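Local coordinates for protein 2-hydroxyisobutyryl-CoA synthetase (Aquincola tertiaricarbonis, PDB 6HDY) that belongs to the ANL superfamily of AMP-binding enzymes and is built of a large N-terminal domain and a small C-terminal domain, at residues G269-D274 / Q292-M297; A152-G157 / N286-E291; I404-A409 / V470-E475. One frame throughout, in Å; residues are numbered along the deposited sequence.

Contact 1 (G269-D274 / Q292-M297)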
# COMPACT_ATOMS: atom_id res chain seq x y z
N GLY A 269 -15.15 1.14 21.76
CA GLY A 269 -16.49 0.63 22.04
C GLY A 269 -16.87 -0.46 21.05
O GLY A 269 -17.99 -0.50 20.54
N ALA A 270 -15.89 -1.32 20.71
CA ALA A 270 -16.04 -2.38 19.71
C ALA A 270 -15.39 -3.66 20.20
O ALA A 270 -14.75 -3.64 21.24
CB ALA A 270 -15.39 -1.93 18.39
N LYS A 271 -15.57 -4.78 19.46
CA LYS A 271 -14.95 -6.07 19.80
C LYS A 271 -13.58 -6.16 19.14
O LYS A 271 -13.38 -5.60 18.07
CB LYS A 271 -15.82 -7.25 19.33
CG LYS A 271 -16.99 -7.53 20.27
CD LYS A 271 -17.77 -8.76 19.88
CE LYS A 271 -17.27 -10.03 20.52
NZ LYS A 271 -18.37 -11.00 20.69
N VAL A 272 -12.64 -6.86 19.79
CA VAL A 272 -11.29 -7.06 19.28
C VAL A 272 -11.13 -8.54 18.92
O VAL A 272 -11.55 -9.39 19.68
CB VAL A 272 -10.20 -6.54 20.26
CG1 VAL A 272 -8.83 -7.14 19.95
CG2 VAL A 272 -10.13 -5.02 20.24
N TYR A 273 -10.55 -8.83 17.74
CA TYR A 273 -10.28 -10.20 17.33
C TYR A 273 -8.82 -10.40 17.09
O TYR A 273 -8.18 -9.51 16.55
CB TYR A 273 -11.10 -10.60 16.10
CG TYR A 273 -12.58 -10.56 16.37
CD1 TYR A 273 -13.14 -11.36 17.37
CD2 TYR A 273 -13.40 -9.64 15.73
CE1 TYR A 273 -14.50 -11.29 17.66
CE2 TYR A 273 -14.77 -9.59 15.99
CZ TYR A 273 -15.32 -10.43 16.94
OH TYR A 273 -16.65 -10.36 17.23
N ASP A 274 -8.31 -11.56 17.52
CA ASP A 274 -6.92 -11.95 17.34
C ASP A 274 -6.85 -12.91 16.13
O ASP A 274 -7.71 -13.78 15.98
CB ASP A 274 -6.38 -12.63 18.61
CG ASP A 274 -4.87 -12.79 18.74
OD1 ASP A 274 -4.12 -12.03 18.08
OD2 ASP A 274 -4.43 -13.61 19.57
N GLN A 292 -18.14 -15.45 18.43
CA GLN A 292 -18.54 -16.11 19.68
C GLN A 292 -17.34 -16.62 20.47
O GLN A 292 -17.31 -16.44 21.69
CB GLN A 292 -19.60 -17.21 19.46
CG GLN A 292 -20.88 -16.75 18.72
CD GLN A 292 -20.69 -16.60 17.21
OE1 GLN A 292 -19.79 -17.18 16.60
NE2 GLN A 292 -21.51 -15.77 16.56
N SER A 293 -16.34 -17.24 19.80
CA SER A 293 -15.10 -17.70 20.45
C SER A 293 -14.15 -16.51 20.29
O SER A 293 -13.20 -16.58 19.49
CB SER A 293 -14.56 -18.94 19.75
OG SER A 293 -15.59 -19.91 19.58
N ASN A 294 -14.49 -15.38 20.93
CA ASN A 294 -13.78 -14.10 20.75
C ASN A 294 -12.48 -13.97 21.54
O ASN A 294 -11.75 -13.01 21.31
CB ASN A 294 -14.72 -12.90 21.03
CG ASN A 294 -15.21 -12.85 22.45
OD1 ASN A 294 -15.56 -13.87 23.03
ND2 ASN A 294 -15.18 -11.68 23.06
N ASP A 295 -12.20 -14.89 22.47
CA ASP A 295 -10.92 -14.88 23.19
C ASP A 295 -9.95 -15.86 22.51
O ASP A 295 -10.32 -16.99 22.16
CB ASP A 295 -11.05 -15.17 24.69
CG ASP A 295 -11.88 -14.14 25.45
OD1 ASP A 295 -11.56 -12.93 25.36
OD2 ASP A 295 -12.82 -14.54 26.15
N GLY A 296 -8.74 -15.38 22.28
CA GLY A 296 -7.72 -16.19 21.64
C GLY A 296 -8.03 -16.47 20.18
O GLY A 296 -8.68 -15.67 19.49
N MET A 297 -7.55 -17.63 19.69
CA MET A 297 -7.71 -17.98 18.29
C MET A 297 -8.04 -19.43 18.10
O MET A 297 -7.58 -20.25 18.86
CB MET A 297 -6.40 -17.69 17.52
CG MET A 297 -5.98 -16.23 17.55
SD MET A 297 -4.49 -15.85 16.57
CE MET A 297 -3.24 -16.56 17.55
O HOH W 1 -9.93 -13.05 19.25
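Tyr-273 and Asp-274 meet Asn-294, Gly-296 and Met-297 where strand 271-274 ends a five-stranded parallel sheet of the AMP-binding domain. The facing segment is the loop that leads into strand 297-299. No direct hydrogen bond joins the two segments.

The Tyr-273 ring turns an edge to the loop: CE1 lies 3.7 Å from Asn-294 CB, close to the ring plane. The CE methylene of Lys-271 passes beside the same group, 3.9 Å from Asn-294 CB. The two side chains cross at about a right angle. Lys-271 NZ itself is hydrogen-bonded to Glu-291 O.

Deeper in, Met-297 lies against Asp-274. Its CG is 3.4 Å from Asp-274 O, and its SD is 3.7 Å from Asp-274 OD2. The Met-297 chain bends at its third torsion (chi3 -73°), which keeps CE near the carboxylate too.

A water bridges the two backbones. It accepts from Asp-274 N at 2.8 Å. Asn-294 O lies 2.7 Å from this water and Gly-296 O 2.9 Å. Counting atoms beyond the two segments, its possible acceptors outnumber its protons, so the two carbonyl bonds may not both form at once.

Lys-261 also bonds Asn-294 O, and strand 246-249 pairs with Tyr-273 on the sheet side. The Asp-274 carboxylate works at both oxygens: OD2 bonds Ser-256 OG, and OD1 bonds N6 of the bound ligand 8LQ.

Contact 2 (A152-G157 / N286-E291)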
# COMPACT_ATOMS: atom_id res chain seq x y z
N ALA A 152 -11.74 -14.28 3.46
CA ALA A 152 -13.15 -13.85 3.45
C ALA A 152 -13.97 -14.75 4.39
O ALA A 152 -14.83 -14.25 5.11
CB ALA A 152 -13.74 -13.95 2.04
N ARG A 153 -13.67 -16.06 4.37
CA ARG A 153 -14.30 -17.08 5.19
C ARG A 153 -14.15 -16.81 6.71
O ARG A 153 -15.15 -16.79 7.44
CB ARG A 153 -13.73 -18.46 4.81
CG ARG A 153 -13.98 -19.56 5.82
CD ARG A 153 -13.58 -20.88 5.24
NE ARG A 153 -13.64 -21.94 6.23
CZ ARG A 153 -13.00 -23.10 6.12
NH1 ARG A 153 -12.27 -23.36 5.05
NH2 ARG A 153 -13.11 -24.01 7.08
N ILE A 154 -12.91 -16.57 7.14
CA ILE A 154 -12.53 -16.29 8.53
C ILE A 154 -13.04 -14.89 8.96
O ILE A 154 -13.42 -14.73 10.11
CB ILE A 154 -10.99 -16.47 8.66
CG1 ILE A 154 -10.58 -17.93 8.39
CG2 ILE A 154 -10.49 -16.02 10.02
CD1 ILE A 154 -9.15 -18.12 7.93
N MET A 155 -13.05 -13.89 8.05
CA MET A 155 -13.56 -12.55 8.36
C MET A 155 -15.09 -12.60 8.58
O MET A 155 -15.62 -11.89 9.42
CB MET A 155 -13.17 -11.55 7.25
CG MET A 155 -11.75 -11.02 7.38
SD MET A 155 -11.20 -10.10 5.91
CE MET A 155 -12.37 -8.76 5.92
N TRP A 156 -15.78 -13.48 7.83
CA TRP A 156 -17.21 -13.75 7.98
C TRP A 156 -17.41 -14.33 9.40
O TRP A 156 -18.36 -13.94 10.09
CB TRP A 156 -17.70 -14.72 6.89
CG TRP A 156 -19.14 -15.10 7.04
CD1 TRP A 156 -19.68 -15.96 7.96
CD2 TRP A 156 -20.24 -14.64 6.25
NE1 TRP A 156 -21.04 -16.00 7.83
CE2 TRP A 156 -21.42 -15.22 6.77
CE3 TRP A 156 -20.34 -13.77 5.14
CZ2 TRP A 156 -22.68 -14.99 6.22
CZ3 TRP A 156 -21.60 -13.53 4.60
CH2 TRP A 156 -22.75 -14.13 5.14
N GLY A 157 -16.48 -15.18 9.84
CA GLY A 157 -16.47 -15.76 11.18
C GLY A 157 -16.39 -14.74 12.31
O GLY A 157 -16.80 -15.02 13.44
N ASN A 286 -5.15 -18.32 9.35
CA ASN A 286 -5.38 -19.75 9.68
C ASN A 286 -5.50 -19.99 11.21
O ASN A 286 -5.95 -21.05 11.66
CB ASN A 286 -4.28 -20.62 9.04
CG ASN A 286 -2.93 -20.46 9.71
OD1 ASN A 286 -2.27 -19.46 9.55
ND2 ASN A 286 -2.52 -21.42 10.51
N VAL A 287 -5.06 -19.02 11.99
CA VAL A 287 -5.24 -18.96 13.44
C VAL A 287 -5.99 -17.64 13.66
O VAL A 287 -5.51 -16.58 13.22
CB VAL A 287 -3.98 -19.14 14.33
CG1 VAL A 287 -3.46 -20.57 14.26
CG2 VAL A 287 -2.89 -18.13 14.00
N ALA A 288 -7.24 -17.73 14.16
CA ALA A 288 -8.11 -16.56 14.33
C ALA A 288 -9.29 -16.82 15.23
O ALA A 288 -9.96 -17.85 15.11
CB ALA A 288 -8.63 -16.06 12.97
N GLY A 289 -9.61 -15.81 16.04
CA GLY A 289 -10.79 -15.83 16.89
C GLY A 289 -12.06 -15.60 16.08
O GLY A 289 -12.00 -15.12 14.93
N THR A 290 -13.21 -16.00 16.64
CA THR A 290 -14.50 -15.83 15.95
C THR A 290 -15.41 -14.90 16.78
O THR A 290 -15.05 -14.56 17.90
CB THR A 290 -15.12 -17.18 15.59
OG1 THR A 290 -15.60 -17.80 16.78
CG2 THR A 290 -14.16 -18.12 14.88
N GLU A 291 -16.54 -14.45 16.23
CA GLU A 291 -17.46 -13.57 16.95
C GLU A 291 -17.88 -14.12 18.34
O GLU A 291 -17.91 -13.35 19.29
CB GLU A 291 -18.68 -13.19 16.12
CG GLU A 291 -19.52 -12.10 16.77
CD GLU A 291 -20.71 -11.61 15.98
OE1 GLU A 291 -20.98 -12.16 14.89
OE2 GLU A 291 -21.37 -10.66 16.45
O HOH W 2 -13.42 -15.87 12.60
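Helix 141-157 packs against strand 287-288 and the loop that follows it, with Ile-154 and Gly-157 touching Ala-288, Thr-290 and Glu-291. Most of the touching residues are buried within the AMP-binding domain; Glu-291 is partly exposed. Ile-154 and Gly-157 are three residues apart, so both face the strand from the same side of the helix.

Ile-154 makes the apolar part. Its CG2 methyl meets Ala-288 CB at 3.5 Å, tighter than usual for two carbons. That methyl is the branch set opposite the backbone N. The other branch (chi1 -64°) runs along the strand, and its CD1 stops 4.2 Å from Asn-286 N.

Gly-157 makes the polar part. Its CA comes within 5.2 Å of Thr-290 CA, a close approach made across a residue with no side chain. Its carbonyl O takes the N-H of Glu-291 at 2.9 Å. The bond is nearly straight, 166° at the hydrogen. The donor lies in the carbonyl plane, on a lone pair of the oxygen. Thr-290 CB rests 3.5 Å from the same oxygen.

Between these two points a water bridges the backbones. It donates to Ile-154 O at 2.7 Å and to Gly-289 O at 2.8 Å, so both its protons are used.

The strand segment is held from elsewhere too. Thr-290 OG1 accepts from Ser-293 N, and the Ala-288 backbone pairs with Leu-298. Elsewhere on the helix, Arg-153 forms salt bridges to Glu-39 and Asp-302. The arrangement is a helix laid against the edge strand of a small antiparallel sheet, here within the large N-terminal domain of an AMP-binding enzyme.

Contact 3 (I404-A409 / V470-E475)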
# COMPACT_ATOMS: atom_id res chain seq x y z
N ILE A 404 17.63 -4.56 28.67
CA ILE A 404 18.31 -5.81 29.03
C ILE A 404 19.71 -5.94 28.46
O ILE A 404 20.17 -5.11 27.66
CB ILE A 404 17.45 -7.08 28.63
CG1 ILE A 404 17.49 -7.36 27.09
CG2 ILE A 404 16.01 -7.04 29.19
CD1 ILE A 404 17.08 -8.79 26.65
N THR A 405 20.39 -7.01 28.87
CA THR A 405 21.66 -7.45 28.33
C THR A 405 21.64 -8.97 28.19
O THR A 405 21.27 -9.67 29.13
CB THR A 405 22.88 -6.89 29.09
OG1 THR A 405 24.03 -7.20 28.31
CG2 THR A 405 23.04 -7.44 30.53
N ARG A 406 21.97 -9.48 27.00
CA ARG A 406 22.02 -10.94 26.85
C ARG A 406 23.46 -11.44 26.93
O ARG A 406 23.70 -12.64 26.88
CB ARG A 406 21.26 -11.45 25.61
CG ARG A 406 19.75 -11.49 25.86
CD ARG A 406 19.02 -12.50 24.98
NE ARG A 406 17.57 -12.30 24.99
CZ ARG A 406 16.93 -11.45 24.19
NH1 ARG A 406 17.61 -10.69 23.34
NH2 ARG A 406 15.61 -11.32 24.26
N GLU A 407 24.41 -10.50 27.13
CA GLU A 407 25.86 -10.74 27.24
C GLU A 407 26.29 -11.20 28.65
O GLU A 407 27.26 -11.96 28.78
CB GLU A 407 26.63 -9.48 26.83
CG GLU A 407 26.66 -9.24 25.33
CD GLU A 407 27.07 -7.83 24.91
OE1 GLU A 407 28.27 -7.50 25.02
OE2 GLU A 407 26.18 -7.07 24.46
N SER A 408 25.61 -10.69 29.69
CA SER A 408 25.88 -11.04 31.09
C SER A 408 24.56 -11.38 31.80
O SER A 408 23.49 -10.99 31.30
CB SER A 408 26.63 -9.92 31.80
OG SER A 408 26.05 -8.64 31.56
N ALA A 409 24.63 -12.11 32.94
CA ALA A 409 23.42 -12.48 33.70
C ALA A 409 22.79 -11.26 34.39
O ALA A 409 23.51 -10.40 34.91
CB ALA A 409 23.74 -13.56 34.71
N VAL A 470 11.98 -4.02 23.63
CA VAL A 470 13.21 -4.50 24.26
C VAL A 470 14.44 -3.84 23.64
O VAL A 470 14.60 -3.86 22.41
CB VAL A 470 13.30 -6.04 24.32
CG1 VAL A 470 14.63 -6.48 24.90
CG2 VAL A 470 12.15 -6.61 25.14
N ILE A 471 15.27 -3.22 24.50
CA ILE A 471 16.55 -2.61 24.16
C ILE A 471 17.55 -3.56 24.80
O ILE A 471 17.64 -3.60 26.03
CB ILE A 471 16.68 -1.14 24.68
CG1 ILE A 471 15.49 -0.27 24.23
CG2 ILE A 471 18.01 -0.53 24.21
CD1 ILE A 471 15.25 0.96 25.11
N ASP A 472 18.22 -4.38 23.97
CA ASP A 472 19.13 -5.45 24.39
C ASP A 472 20.64 -5.04 24.43
O ASP A 472 21.51 -5.91 24.51
CB ASP A 472 18.89 -6.69 23.48
CG ASP A 472 19.88 -7.83 23.63
OD1 ASP A 472 19.99 -8.38 24.75
OD2 ASP A 472 20.59 -8.13 22.65
N ASP A 473 20.94 -3.73 24.49
CA ASP A 473 22.29 -3.15 24.52
C ASP A 473 22.94 -3.20 25.92
O ASP A 473 22.35 -2.75 26.90
CB ASP A 473 22.22 -1.71 23.98
CG ASP A 473 23.53 -1.04 23.61
OD1 ASP A 473 24.35 -0.80 24.52
OD2 ASP A 473 23.67 -0.64 22.44
N ARG A 474 24.17 -3.75 26.00
CA ARG A 474 24.96 -3.88 27.23
C ARG A 474 25.37 -2.51 27.81
O ARG A 474 25.39 -2.36 29.03
CB ARG A 474 26.19 -4.77 26.99
CG ARG A 474 26.82 -5.37 28.24
CD ARG A 474 28.22 -5.88 27.92
NE ARG A 474 28.93 -6.41 29.10
CZ ARG A 474 30.15 -6.92 29.07
NH1 ARG A 474 30.83 -6.99 27.93
NH2 ARG A 474 30.71 -7.37 30.18
N GLU A 475 25.72 -1.53 26.95
CA GLU A 475 26.12 -0.19 27.38
C GLU A 475 24.92 0.60 27.91
O GLU A 475 25.05 1.30 28.92
CB GLU A 475 26.81 0.57 26.24
CG GLU A 475 28.20 0.06 25.92
CD GLU A 475 28.92 0.82 24.83
OE1 GLU A 475 28.34 0.97 23.72
OE2 GLU A 475 30.07 1.25 25.06
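The backbones of Ile-404 and Ile-471 are joined by one nearly straight hydrogen bond, Ile-404 N to Ile-471 O, 2.8 Å long with 173° at the hydrogen. Just beyond it, Asp-472 CA approaches Ile-404 O at 3.4 Å in a CA-H...O contact.

Ile-404 carries the apolar side. Its CG1 meets Val-470 CG1 at 3.7 Å. With chi1 at 76°, CG1 stands between the backbone N and the carbonyl carbon and so lies against both Val-470 and the Asp-472 carboxylate. Further out, its CD1 lies 3.6 Å above the plane of the Arg-406 guanidinium, over the centre of that group.

Strand 470-471 is an outermost strand of the mixed four-stranded sheet of the C-terminal domain and runs parallel to strand 399-403. The contact lies where both strands end. Segment 404-409 turns off toward strand 413-419, while segment 470-475 enters helix 474-486. Asp-473 is the N-cap of that helix. Its OD1 accepts a weak bond from Glu-475 N at 2.9 Å and another bond from Val-476 N.

Asp-472 and Arg-406 form a long salt bridge, OD1 to NH1 3.6 Å. No Arg-406 N-H is directed to that oxygen, which sits off the guanidinium plane, so the attraction is one of charge. Arg-406 NH2 also has a weak bond to Met-373 O.

Arg-474 runs extended past Thr-405, whose OG1 is 3.3 Å from Arg-474 CG. Glu-407 crosses this chain at about a right angle. Its OE1 forms a long salt bridge to Arg-474 NH1, 3.9 Å apart, with the carboxylate and guanidinium planes turned 67° from each other.

Overall arrangement
From the N terminus, helix 141-157 opens contact 2 and strand 271-274 opens contact 1. Segment 286-291 then closes contact 2, and 292-297 closes contact 1, so the two cross along the chain. Contact 2 spans 128 residues, contact 1 only 17. They touch each other: Asp-274 O and Gly-289 N probably form a hydrogen bond. Together they tie the end strand of the parallel sheet and helix 141-157 to the small antiparallel sheet. Contact 3 comes later and closes a separate loop of 60 residues in the C-terminal domain. Its centre is about 35 Å from that of contact 1 and 39 Å from that of contact 2.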